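Local coordinates for serine protease (Arthrobacter nicotinovorans, PDB 3WY8), which probably hydrolyses peptide bonds in proteins as a trypsin-like serine protease with keratinolytic activity, the chain here being the protease domain of a longer protein, at residues A133-G138 against G194-T199; T6-I11 against E139-C144; H43-G48 against L77-Q82; T93-M98 against N214-S219. All blocks are in the same frame, centred on the assembly; numbering follows the deposited sequence.

Interaction 1 (A133-G138 against G194-T199)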
loop_
_atom_site.group_PDB
_atom_site.type_symbol
_atom_site.label_atom_id
_atom_site.label_comp_id
_atom_site.label_asym_id
_atom_site.label_seq_id
_atom_site.Cartn_x
_atom_site.Cartn_y
_atom_site.Cartn_z
ATOM N N ALA A 133 8.014 -11.755 6.435
ATOM C CA ALA A 133 8.083 -12.608 7.623
ATOM C C ALA A 133 7.789 -14.054 7.267
ATOM O O ALA A 133 7.002 -14.332 6.356
ATOM C CB ALA A 133 7.117 -12.115 8.691
ATOM N N SER A 134 8.420 -14.969 8.000
ATOM C CA SER A 134 8.239 -16.404 7.801
ATOM C C SER A 134 6.766 -16.737 7.553
ATOM O O SER A 134 5.905 -16.270 8.302
ATOM C CB SER A 134 8.756 -17.170 9.018
ATOM O OG SER A 134 8.714 -18.563 8.771
ATOM N N PRO A 135 6.472 -17.553 6.516
ATOM C CA PRO A 135 7.407 -18.308 5.667
ATOM C C PRO A 135 8.071 -17.531 4.520
ATOM O O PRO A 135 8.858 -18.112 3.766
ATOM C CB PRO A 135 6.525 -19.418 5.096
ATOM C CG PRO A 135 5.171 -18.791 4.997
ATOM C CD PRO A 135 5.066 -17.834 6.159
ATOM N N PHE A 136 7.768 -16.240 4.407
ATOM C CA PHE A 136 8.306 -15.397 3.338
ATOM C C PHE A 136 9.600 -14.701 3.774
ATOM O O PHE A 136 9.928 -14.678 4.968
ATOM C CB PHE A 136 7.252 -14.371 2.909
ATOM C CG PHE A 136 5.959 -14.988 2.445
ATOM C CD1 PHE A 136 5.850 -15.534 1.167
ATOM C CD2 PHE A 136 4.846 -15.014 3.283
ATOM C CE1 PHE A 136 4.654 -16.102 0.732
ATOM C CE2 PHE A 136 3.645 -15.578 2.856
ATOM C CZ PHE A 136 3.551 -16.124 1.578
ATOM N N ASN A 137 10.336 -14.141 2.812
ATOM C CA ASN A 137 11.606 -13.482 3.114
ATOM C C ASN A 137 11.742 -12.059 2.556
ATOM O O ASN A 137 12.828 -11.481 2.585
ATOM C CB ASN A 137 12.792 -14.359 2.683
ATOM C CG ASN A 137 13.124 -14.233 1.201
ATOM O OD1 ASN A 137 12.297 -13.818 0.390
ATOM N ND2 ASN A 137 14.352 -14.600 0.843
ATOM N N GLY A 138 10.640 -11.522 2.032
ATOM C CA GLY A 138 10.568 -10.127 1.593
ATOM C C GLY A 138 11.070 -9.826 0.199
ATOM O O GLY A 138 10.955 -8.697 -0.272
ATOM N N GLY A 194 -2.721 -11.490 14.395
ATOM C CA GLY A 194 -1.553 -12.338 14.620
ATOM C C GLY A 194 -0.605 -12.326 13.436
ATOM O O GLY A 194 -0.984 -11.922 12.332
ATOM N N SER A 195 0.622 -12.787 13.669
ATOM C CA SER A 195 1.709 -12.694 12.689
ATOM C C SER A 195 1.464 -13.476 11.406
ATOM O O SER A 195 1.903 -13.055 10.334
ATOM C CB SER A 195 3.031 -13.142 13.316
ATOM O OG SER A 195 3.412 -12.267 14.354
ATOM N N ASN A 196 0.791 -14.620 11.528
ATOM C CA ASN A 196 0.452 -15.456 10.378
ATOM C C ASN A 196 -1.039 -15.701 10.263
ATOM O O ASN A 196 -1.477 -16.829 10.035
ATOM C CB ASN A 196 1.202 -16.789 10.418
ATOM C CG ASN A 196 2.634 -16.643 10.015
ATOM O OD1 ASN A 196 2.988 -16.843 8.851
ATOM N ND2 ASN A 196 3.471 -16.247 10.961
ATOM N N SER A 197 -1.811 -14.630 10.421
ATOM C CA SER A 197 -3.261 -14.680 10.247
ATOM C C SER A 197 -3.617 -15.121 8.832
ATOM O O SER A 197 -2.886 -14.838 7.882
ATOM C CB SER A 197 -3.874 -13.307 10.519
ATOM O OG SER A 197 -3.091 -12.287 9.924
ATOM N N SER A 198 -4.745 -15.809 8.707
ATOM C CA SER A 198 -5.212 -16.315 7.419
ATOM C C SER A 198 -6.181 -15.345 6.727
ATOM O O SER A 198 -6.755 -15.670 5.686
ATOM C CB SER A 198 -5.857 -17.691 7.597
ATOM O OG SER A 198 -6.955 -17.609 8.486
ATOM N N THR A 199 -6.346 -14.158 7.310
ATOM C CA THR A 199 -7.148 -13.085 6.709
ATOM C C THR A 199 -6.355 -11.776 6.729
ATOM O O THR A 199 -5.704 -11.460 7.724
ATOM C CB THR A 199 -8.490 -12.895 7.467
ATOM O OG1 THR A 199 -9.217 -14.130 7.465
ATOM C CG2 THR A 199 -9.346 -11.817 6.813
#

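Interaction 2 (T6-I11 against E139-C144)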
loop_
_atom_site.group_PDB
_atom_site.type_symbol
_atom_site.label_atom_id
_atom_site.label_comp_id
_atom_site.label_asym_id
_atom_site.label_seq_id
_atom_site.Cartn_x
_atom_site.Cartn_y
_atom_site.Cartn_z
ATOM N N THR A 6 5.144 -12.715 -10.866
ATOM C CA THR A 6 6.262 -12.024 -11.509
ATOM C C THR A 6 6.127 -10.541 -11.193
ATOM O O THR A 6 5.006 -10.063 -10.971
ATOM C CB THR A 6 6.315 -12.214 -13.042
ATOM O OG1 THR A 6 5.059 -11.845 -13.620
ATOM C CG2 THR A 6 6.644 -13.642 -13.385
ATOM N N PRO A 7 7.260 -9.813 -11.157
ATOM C CA PRO A 7 7.216 -8.396 -10.814
ATOM C C PRO A 7 6.235 -7.621 -11.688
ATOM O O PRO A 7 6.106 -7.894 -12.887
ATOM C CB PRO A 7 8.648 -7.929 -11.080
ATOM C CG PRO A 7 9.474 -9.155 -10.881
ATOM C CD PRO A 7 8.639 -10.264 -11.426
ATOM N N VAL A 8 5.537 -6.679 -11.070
ATOM C CA VAL A 8 4.590 -5.825 -11.768
ATOM C C VAL A 8 5.179 -4.425 -11.718
ATOM O O VAL A 8 5.552 -3.936 -10.647
ATOM C CB VAL A 8 3.191 -5.877 -11.106
ATOM C CG1 VAL A 8 2.244 -4.825 -11.703
ATOM C CG2 VAL A 8 2.589 -7.282 -11.235
ATOM N N LYS A 9 5.275 -3.796 -12.887
ATOM C CA LYS A 9 5.998 -2.543 -13.060
ATOM C C LYS A 9 5.627 -1.481 -12.025
ATOM O O LYS A 9 6.506 -0.836 -11.451
ATOM C CB LYS A 9 5.753 -2.001 -14.472
ATOM C CG LYS A 9 6.968 -1.339 -15.086
ATOM C CD LYS A 9 6.709 -0.887 -16.529
ATOM C CE LYS A 9 6.543 -2.070 -17.481
ATOM N NZ LYS A 9 6.346 -1.629 -18.898
ATOM N N HIS A 10 4.328 -1.325 -11.778
ATOM C CA HIS A 10 3.831 -0.247 -10.925
ATOM C C HIS A 10 3.771 -0.587 -9.426
ATOM O O HIS A 10 3.601 0.306 -8.595
ATOM C CB HIS A 10 2.469 0.271 -11.428
ATOM C CG HIS A 10 1.432 -0.797 -11.606
ATOM N ND1 HIS A 10 0.687 -1.295 -10.559
ATOM C CD2 HIS A 10 1.005 -1.449 -12.713
ATOM C CE1 HIS A 10 -0.151 -2.211 -11.013
ATOM N NE2 HIS A 10 0.018 -2.319 -12.319
ATOM N N ILE A 11 3.917 -1.870 -9.094
ATOM C CA ILE A 11 3.900 -2.322 -7.696
ATOM C C ILE A 11 5.332 -2.433 -7.183
ATOM O O ILE A 11 6.205 -2.969 -7.871
ATOM C CB ILE A 11 3.195 -3.696 -7.528
ATOM C CG1 ILE A 11 1.794 -3.671 -8.146
ATOM C CG2 ILE A 11 3.139 -4.102 -6.043
ATOM C CD1 ILE A 11 1.056 -5.003 -8.070
ATOM N N GLU A 139 11.608 -10.836 -0.475
ATOM C CA GLU A 139 12.376 -10.597 -1.690
ATOM C C GLU A 139 11.572 -10.617 -2.991
ATOM O O GLU A 139 12.085 -10.220 -4.040
ATOM C CB GLU A 139 13.551 -11.577 -1.764
ATOM C CG GLU A 139 14.626 -11.293 -0.719
ATOM C CD GLU A 139 15.318 -9.966 -0.964
ATOM O OE1 GLU A 139 16.270 -9.936 -1.764
ATOM O OE2 GLU A 139 14.917 -8.955 -0.356
ATOM N N SER A 140 10.325 -11.071 -2.926
ATOM C CA SER A 140 9.541 -11.282 -4.147
ATOM C C SER A 140 8.061 -10.957 -3.977
ATOM O O SER A 140 7.523 -11.015 -2.870
ATOM C CB SER A 140 9.718 -12.715 -4.660
ATOM O OG SER A 140 9.257 -13.651 -3.706
ATOM N N LEU A 141 7.415 -10.621 -5.090
ATOM C CA LEU A 141 6.000 -10.260 -5.102
ATOM C C LEU A 141 5.089 -11.478 -4.932
ATOM O O LEU A 141 5.267 -12.496 -5.603
ATOM C CB LEU A 141 5.661 -9.547 -6.418
ATOM C CG LEU A 141 4.285 -8.889 -6.528
ATOM C CD1 LEU A 141 4.149 -7.727 -5.541
ATOM C CD2 LEU A 141 4.059 -8.417 -7.954
ATOM N N LYS A 142 4.112 -11.349 -4.033
ATOM C CA LYS A 142 3.103 -12.379 -3.800
ATOM C C LYS A 142 1.722 -11.761 -3.912
ATOM O O LYS A 142 1.585 -10.533 -3.914
ATOM C CB LYS A 142 3.272 -13.013 -2.411
ATOM C CG LYS A 142 4.685 -13.504 -2.099
ATOM C CD LYS A 142 5.137 -14.599 -3.042
ATOM C CE LYS A 142 6.503 -15.118 -2.646
ATOM N NZ LYS A 142 7.047 -16.058 -3.678
ATOM N N SER A 143 0.703 -12.610 -4.014
ATOM C CA SER A 143 -0.673 -12.125 -4.043
ATOM C C SER A 143 -1.634 -12.993 -3.240
ATOM O O SER A 143 -1.335 -14.149 -2.913
ATOM C CB SER A 143 -1.168 -11.976 -5.484
ATOM O OG SER A 143 -1.309 -13.238 -6.115
ATOM N N CYS A 144 -2.775 -12.395 -2.907
ATOM C CA CYS A 144 -3.922 -13.082 -2.334
ATOM C C CYS A 144 -5.153 -12.615 -3.093
ATOM O O CYS A 144 -5.134 -11.557 -3.722
ATOM C CB CYS A 144 -4.098 -12.703 -0.868
ATOM S SG CYS A 144 -2.765 -13.185 0.224
#

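Interaction 3 (H43-G48 against L77-Q82)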
loop_
_atom_site.group_PDB
_atom_site.type_symbol
_atom_site.label_atom_id
_atom_site.label_comp_id
_atom_site.label_asym_id
_atom_site.label_seq_id
_atom_site.Cartn_x
_atom_site.Cartn_y
_atom_site.Cartn_z
ATOM N N HIS A 43 0.464 3.469 8.286
ATOM C CA HIS A 43 1.508 2.962 9.190
ATOM C C HIS A 43 2.844 2.658 8.506
ATOM O O HIS A 43 3.837 2.357 9.175
ATOM C CB HIS A 43 0.990 1.796 10.062
ATOM C CG HIS A 43 0.944 0.466 9.373
ATOM N ND1 HIS A 43 -0.223 -0.080 8.879
ATOM C CD2 HIS A 43 1.910 -0.459 9.162
ATOM C CE1 HIS A 43 0.036 -1.268 8.360
ATOM N NE2 HIS A 43 1.322 -1.523 8.523
ATOM N N CYS A 44 2.871 2.776 7.179
ATOM C CA CYS A 44 4.104 2.616 6.414
ATOM C C CYS A 44 4.837 3.941 6.212
ATOM O O CYS A 44 5.903 3.971 5.601
ATOM C CB CYS A 44 3.824 1.977 5.050
ATOM S SG CYS A 44 3.246 0.256 5.116
ATOM N N LEU A 45 4.273 5.037 6.710
ATOM C CA LEU A 45 4.940 6.334 6.561
ATOM C C LEU A 45 4.705 7.330 7.700
ATOM O O LEU A 45 5.227 8.444 7.664
ATOM C CB LEU A 45 4.627 6.965 5.188
ATOM C CG LEU A 45 3.179 7.183 4.737
ATOM C CD1 LEU A 45 2.467 8.228 5.604
ATOM C CD2 LEU A 45 3.170 7.618 3.274
ATOM N N ASN A 46 3.918 6.933 8.697
ATOM C CA ASN A 46 3.642 7.798 9.844
ATOM C C ASN A 46 3.402 6.956 11.090
ATOM O O ASN A 46 2.720 5.934 11.025
ATOM C CB ASN A 46 2.446 8.717 9.556
ATOM C CG ASN A 46 2.124 9.640 10.725
ATOM O OD1 ASN A 46 1.504 9.222 11.697
ATOM N ND2 ASN A 46 2.549 10.898 10.630
ATOM N N GLU A 47 3.954 7.399 12.220
ATOM C CA GLU A 47 3.886 6.644 13.480
ATOM C C GLU A 47 2.472 6.236 13.917
ATOM O O GLU A 47 2.297 5.196 14.558
ATOM C CB GLU A 47 4.589 7.407 14.609
ATOM C CG GLU A 47 6.092 7.549 14.418
ATOM C CD GLU A 47 6.770 8.229 15.592
ATOM O OE1 GLU A 47 7.695 7.620 16.169
ATOM O OE2 GLU A 47 6.372 9.358 15.950
ATOM N N GLY A 48 1.479 7.056 13.581
ATOM C CA GLY A 48 0.073 6.737 13.843
ATOM C C GLY A 48 -0.275 6.492 15.306
ATOM O O GLY A 48 -0.539 5.353 15.699
ATOM N N LEU A 77 4.997 13.244 2.212
ATOM C CA LEU A 77 4.156 12.143 2.679
ATOM C C LEU A 77 2.840 12.689 3.196
ATOM O O LEU A 77 2.818 13.696 3.915
ATOM C CB LEU A 77 4.862 11.357 3.788
ATOM C CG LEU A 77 6.278 10.857 3.503
ATOM C CD1 LEU A 77 6.974 10.463 4.801
ATOM C CD2 LEU A 77 6.262 9.706 2.500
ATOM N N TYR A 78 1.745 12.024 2.831
ATOM C CA TYR A 78 0.400 12.508 3.144
ATOM C C TYR A 78 -0.475 11.434 3.765
ATOM O O TYR A 78 -0.832 10.459 3.107
ATOM C CB TYR A 78 -0.267 13.065 1.882
ATOM C CG TYR A 78 0.522 14.198 1.278
ATOM C CD1 TYR A 78 0.300 15.516 1.680
ATOM C CD2 TYR A 78 1.520 13.953 0.336
ATOM C CE1 TYR A 78 1.041 16.560 1.140
ATOM C CE2 TYR A 78 2.269 14.992 -0.209
ATOM C CZ TYR A 78 2.024 16.291 0.198
ATOM O OH TYR A 78 2.767 17.314 -0.346
ATOM N N ALA A 79 -0.820 11.627 5.033
ATOM C CA ALA A 79 -1.750 10.748 5.722
ATOM C C ALA A 79 -2.922 11.578 6.246
ATOM O O ALA A 79 -2.747 12.766 6.540
ATOM C CB ALA A 79 -1.049 10.025 6.863
ATOM N N PRO A 80 -4.120 10.966 6.362
ATOM C CA PRO A 80 -5.247 11.696 6.940
ATOM C C PRO A 80 -4.976 12.075 8.390
ATOM O O PRO A 80 -4.202 11.391 9.078
ATOM C CB PRO A 80 -6.413 10.698 6.858
ATOM C CG PRO A 80 -5.807 9.379 6.588
ATOM C CD PRO A 80 -4.514 9.631 5.878
ATOM N N THR A 81 -5.599 13.166 8.836
ATOM C CA THR A 81 -5.488 13.636 10.220
ATOM C C THR A 81 -5.779 12.507 11.200
ATOM O O THR A 81 -5.079 12.343 12.206
ATOM C CB THR A 81 -6.479 14.798 10.495
ATOM O OG1 THR A 81 -6.330 15.799 9.484
ATOM C CG2 THR A 81 -6.223 15.418 11.864
ATOM N N GLN A 82 -6.815 11.732 10.887
ATOM C CA GLN A 82 -7.244 10.621 11.724
ATOM C C GLN A 82 -6.139 9.595 11.924
ATOM O O GLN A 82 -6.060 8.975 12.986
ATOM C CB GLN A 82 -8.498 9.962 11.150
ATOM C CG GLN A 82 -9.748 10.852 11.162
ATOM C CD GLN A 82 -9.897 11.706 9.910
ATOM O OE1 GLN A 82 -8.915 12.055 9.250
ATOM N NE2 GLN A 82 -11.140 12.047 9.576
#

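Interaction 4 (T93-M98 against N214-S219)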
loop_
_atom_site.group_PDB
_atom_site.type_symbol
_atom_site.label_atom_id
_atom_site.label_comp_id
_atom_site.label_asym_id
_atom_site.label_seq_id
_atom_site.Cartn_x
_atom_site.Cartn_y
_atom_site.Cartn_z
ATOM N N THR A 93 -4.450 4.518 5.437
ATOM C CA THR A 93 -3.968 4.636 4.069
ATOM C C THR A 93 -3.279 5.980 3.959
ATOM O O THR A 93 -3.685 6.947 4.606
ATOM C CB THR A 93 -5.109 4.532 3.029
ATOM O OG1 THR A 93 -5.682 3.222 3.078
ATOM C CG2 THR A 93 -4.598 4.778 1.610
ATOM N N ALA A 94 -2.227 6.026 3.153
ATOM C CA ALA A 94 -1.497 7.258 2.925
ATOM C C ALA A 94 -0.865 7.250 1.543
ATOM O O ALA A 94 -0.827 6.221 0.867
ATOM C CB ALA A 94 -0.443 7.452 4.007
ATOM N N PHE A 95 -0.390 8.416 1.118
ATOM C CA PHE A 95 0.170 8.565 -0.206
ATOM C C PHE A 95 1.489 9.299 -0.119
ATOM O O PHE A 95 1.604 10.331 0.539
ATOM C CB PHE A 95 -0.809 9.293 -1.135
ATOM C CG PHE A 95 -2.128 8.596 -1.262
ATOM C CD1 PHE A 95 -2.334 7.646 -2.256
ATOM C CD2 PHE A 95 -3.153 8.853 -0.353
ATOM C CE1 PHE A 95 -3.554 6.977 -2.363
ATOM C CE2 PHE A 95 -4.374 8.183 -0.444
ATOM C CZ PHE A 95 -4.576 7.247 -1.454
ATOM N N ALA A 96 2.495 8.725 -0.761
ATOM C CA ALA A 96 3.798 9.347 -0.824
ATOM C C ALA A 96 3.953 9.990 -2.194
ATOM O O ALA A 96 3.481 9.451 -3.196
ATOM C CB ALA A 96 4.868 8.306 -0.584
ATOM N N VAL A 97 4.604 11.151 -2.235
ATOM C CA VAL A 97 4.915 11.815 -3.499
ATOM C C VAL A 97 6.423 11.768 -3.706
ATOM O O VAL A 97 7.189 12.225 -2.860
ATOM C CB VAL A 97 4.386 13.264 -3.545
ATOM C CG1 VAL A 97 4.762 13.935 -4.865
ATOM C CG2 VAL A 97 2.880 13.265 -3.374
ATOM N N MET A 98 6.833 11.189 -4.831
ATOM C CA MET A 98 8.236 10.855 -5.060
ATOM C C MET A 98 8.973 11.963 -5.794
ATOM O O MET A 98 8.398 12.639 -6.650
ATOM C CB MET A 98 8.347 9.544 -5.853
ATOM C CG MET A 98 7.554 8.368 -5.279
ATOM S SD MET A 98 8.026 7.906 -3.589
ATOM C CE MET A 98 6.906 8.821 -2.605
ATOM N N ASN A 214 -6.397 13.332 -2.958
ATOM C CA ASN A 214 -6.561 14.553 -3.750
ATOM C C ASN A 214 -5.445 15.566 -3.516
ATOM O O ASN A 214 -4.890 16.112 -4.474
ATOM C CB ASN A 214 -7.923 15.202 -3.477
ATOM C CG ASN A 214 -9.082 14.442 -4.113
ATOM O OD1 ASN A 214 -8.907 13.689 -5.073
ATOM N ND2 ASN A 214 -10.279 14.651 -3.578
ATOM N N THR A 215 -5.104 15.797 -2.249
ATOM C CA THR A 215 -4.006 16.715 -1.919
ATOM C C THR A 215 -2.637 16.161 -2.348
ATOM O O THR A 215 -1.822 16.885 -2.924
ATOM C CB THR A 215 -4.034 17.189 -0.428
ATOM O OG1 THR A 215 -3.040 18.200 -0.223
ATOM C CG2 THR A 215 -3.799 16.041 0.556
ATOM N N ALA A 216 -2.405 14.874 -2.100
ATOM C CA ALA A 216 -1.147 14.238 -2.489
ATOM C C ALA A 216 -0.939 14.286 -4.001
ATOM O O ALA A 216 0.141 14.637 -4.470
ATOM C CB ALA A 216 -1.099 12.799 -1.991
ATOM N N ALA A 217 -1.988 13.956 -4.753
ATOM C CA ALA A 217 -1.910 13.819 -6.212
ATOM C C ALA A 217 -1.568 15.123 -6.934
ATOM O O ALA A 217 -1.013 15.104 -8.035
ATOM C CB ALA A 217 -3.212 13.240 -6.754
ATOM N N ALA A 218 -1.913 16.247 -6.311
ATOM C CA ALA A 218 -1.629 17.567 -6.874
ATOM C C ALA A 218 -0.253 18.095 -6.459
ATOM O O ALA A 218 0.281 19.011 -7.093
ATOM C CB ALA A 218 -2.720 18.553 -6.468
ATOM N N SER A 219 0.318 17.497 -5.413
ATOM C CA SER A 219 1.508 18.029 -4.730
ATOM C C SER A 219 2.847 17.662 -5.371
ATOM O O SER A 219 2.922 16.878 -6.308
ATOM C CB SER A 219 1.506 17.596 -3.266
ATOM O OG SER A 219 0.398 18.149 -2.580
ATOM O OXT SER A 219 3.901 18.149 -4.943
#

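Interaction 1 (A133-G138 against G194-T199)
Ser134 and Pro135 meet the outstretched side chain of Asn196 at the protein surface, in a small contact between two exposed loops. The polar part consists of the backbone carbonyl of Ser134 and the amide end of Asn196, whose CG stands 3.7 Å from Ser134 O. The orientation of this amide is doubtful, and nothing rests on which of its ends faces Ser134 O. The reach of Asn196 comes from the first torsion, which sets its CG anti to the carbonyl carbon (chi1 -76°). Van der Waals contact adds a little: CD of Pro135 touches the amide end of Asn196, the two side chains running antiparallel as they pass. Backbone bonding gives the proline loop its shape. A cis peptide joins Ser134 to Pro135, and Phe136 N donates to Ala133 O at 2.8 Å, which closes a type VIa1 turn and puts Ser134 O on the side facing Asn196. In this trypsin-like fold both loops belong to the second barrel: the loop 133-138 links strand 124-129 to strand 142-150, and the loop holding Asn196 leads into strand 199-202. Within the first loop Pro135 CG packs 4.1 Å above one face of the Phe136 ring, offset toward its rim. On the other loop Ser197 N makes a weak 3.4 Å bond to Gly194 O, while Ser198 is joined through its backbone to Cys164. Thr167 lies between the loops, its hydroxyl hydrogen-bonded to Ala133 O and its side chain touching both Phe136 and Asn196.

Interaction 2 (T6-I11 against E139-C144)
Leu141 pushes its branched end into the bend made by Thr6, Pro7, Val8 and Ile11, and nearly everything that crosses this contact is apolar. Its two methyls divide the work. CD2 meets the near side of the bend, lying 3.8 Å from Val8 CG2 where the side chains pass at a slant, and 3.6 Å from the backbone Thr6 O. CD1 turns to the far side and touches Ile11 CG2 at 3.8 Å, the two side chains crossing at about a right angle. Leu141 reaches this far because its CG is anti to the backbone N (chi1 -170°), which extends the side chain off the backbone. Hydrogen bonding serves to shape the bend: Ile11 N donates to Val8 O at 3.1 Å, closing a type I turn from Val8 to Ile11, at whose two ends sit the apolar side chains that meet Leu141. Just outside, the backbones of Leu141 and Glu5 are bonded, as strand 3-4 pairs antiparallel with strand 142-150. This N-terminal run therefore lies along the second barrel of the chymotrypsin-like fold before entering strand 11-18 of the first. Phe128 touches both Ile11 and Leu141, and Pro174 and Phe176 add to the surroundings of Ile11. With no hydrogen bond across the two segments, the fit rests on methyl packing, with Leu141 and Ile11 buried and Val8 partly exposed; the directional bonds nearby are those of the adjoining backbone.

Interaction 3 (H43-G48 against L77-Q82)
An apolar contact between a loop and the end of a barrel strand brings Leu45, just after a short 3-10 turn, against Leu77 and Ala79, where strand 72-78 of the first barrel runs out toward helix 81-84. Leu45 straddles the two partners: its CD2 lies 3.8 Å from Leu77 CD2, and its CD1 reaches Ala79 CB at 4.1 Å. Leu45 and Leu77 pass side by side with their ends pointing opposite ways, and Leu77 CD1 also lies 3.9 Å from the backbone Leu45 O. The first torsion of Leu45 tucks CG between the backbone N and the carbonyl carbon (chi1 55°), folding the branch over the strand end. Ala94 of the adjacent strand touches both Leu45 and Ala79. Beyond Leu45 the loop is stiffened by an Asx turn, in which Gly48 N donates to Asn46 OD1 at 2.9 Å, from 28° off the carbonyl plane. Asn46 O accepts from the indole of Trp83, a second tie toward the helix. Upstream, Cys44 is disulfide-bonded to Cys25, and His43 is hydrogen-bonded to Asp92 and Ser171. That geometry is consistent with the catalytic triad of trypsin-like proteases, whose histidine is followed by a disulfide-bonded cysteine.

Interaction 4 (T93-M98 against N214-S219)
Ala216 sets its methyl against the strand at Phe95, CB to CB at 3.6 Å, and this pair lies at the middle of a buried helix-on-strand contact. Val97, two residues along and on the same side of the strand, adds both of its branches. Its CG2 comes up to the backbone Ala216 O at 3.3 Å and its CG1 to Ser219 O, the terminal carboxylate, at 3.8 Å. The split follows from CG1 standing anti to the backbone N (chi1 179°), which leaves CG2 beside that N, toward Ala216, and CG1 toward Ser219. With so small a residue as Ala216 at the crossing, the helix backbone can come near the strand.

The next shell fixes the helix end. Ser219 N donates to Ala216 O at 3.0 Å, so the carbonyl that Val97 touches is also held by the last residue of the chain. Ser219 OG donates to Thr215 O at 2.6 Å, approaching from above the carbonyl plane, 36° out of it. The carboxylate of Ser219 is hydrogen-bonded to Asn34, with Lys75 a weak, long-range ionic partner. Tyr213 makes an edge-to-face ring contact with Phe95, and Ile209 and Thr212 extend the helix surface around that ring. Helix 207-218 thus lies as the C-terminal helix of the chymotrypsin-like fold against the first barrel, over strand 94-98 where it runs between strands 37-40 and 72-78.

Overall arrangement
From the N terminus, the chain passes first through 6-11, whose partner 139-144 comes only after the whole first barrel; interaction 2 thereby ties the N-terminal run to the second barrel. Interaction 3 closes a short loop nested inside that span, joining the histidine loop to the end of strand 72-78. Strand 94-98 opens interaction 4, closed only by the C-terminal helix, so interactions 2 and 4 cross. Interaction 1 is nested within interaction 4, crosses interaction 2, and touches it where Phe136 packs on Lys142. Interactions 3 and 4 meet through neighbouring strands of the first barrel, while interactions 1 and 4 lie on opposite sides of the molecule, centres about 29 Å apart.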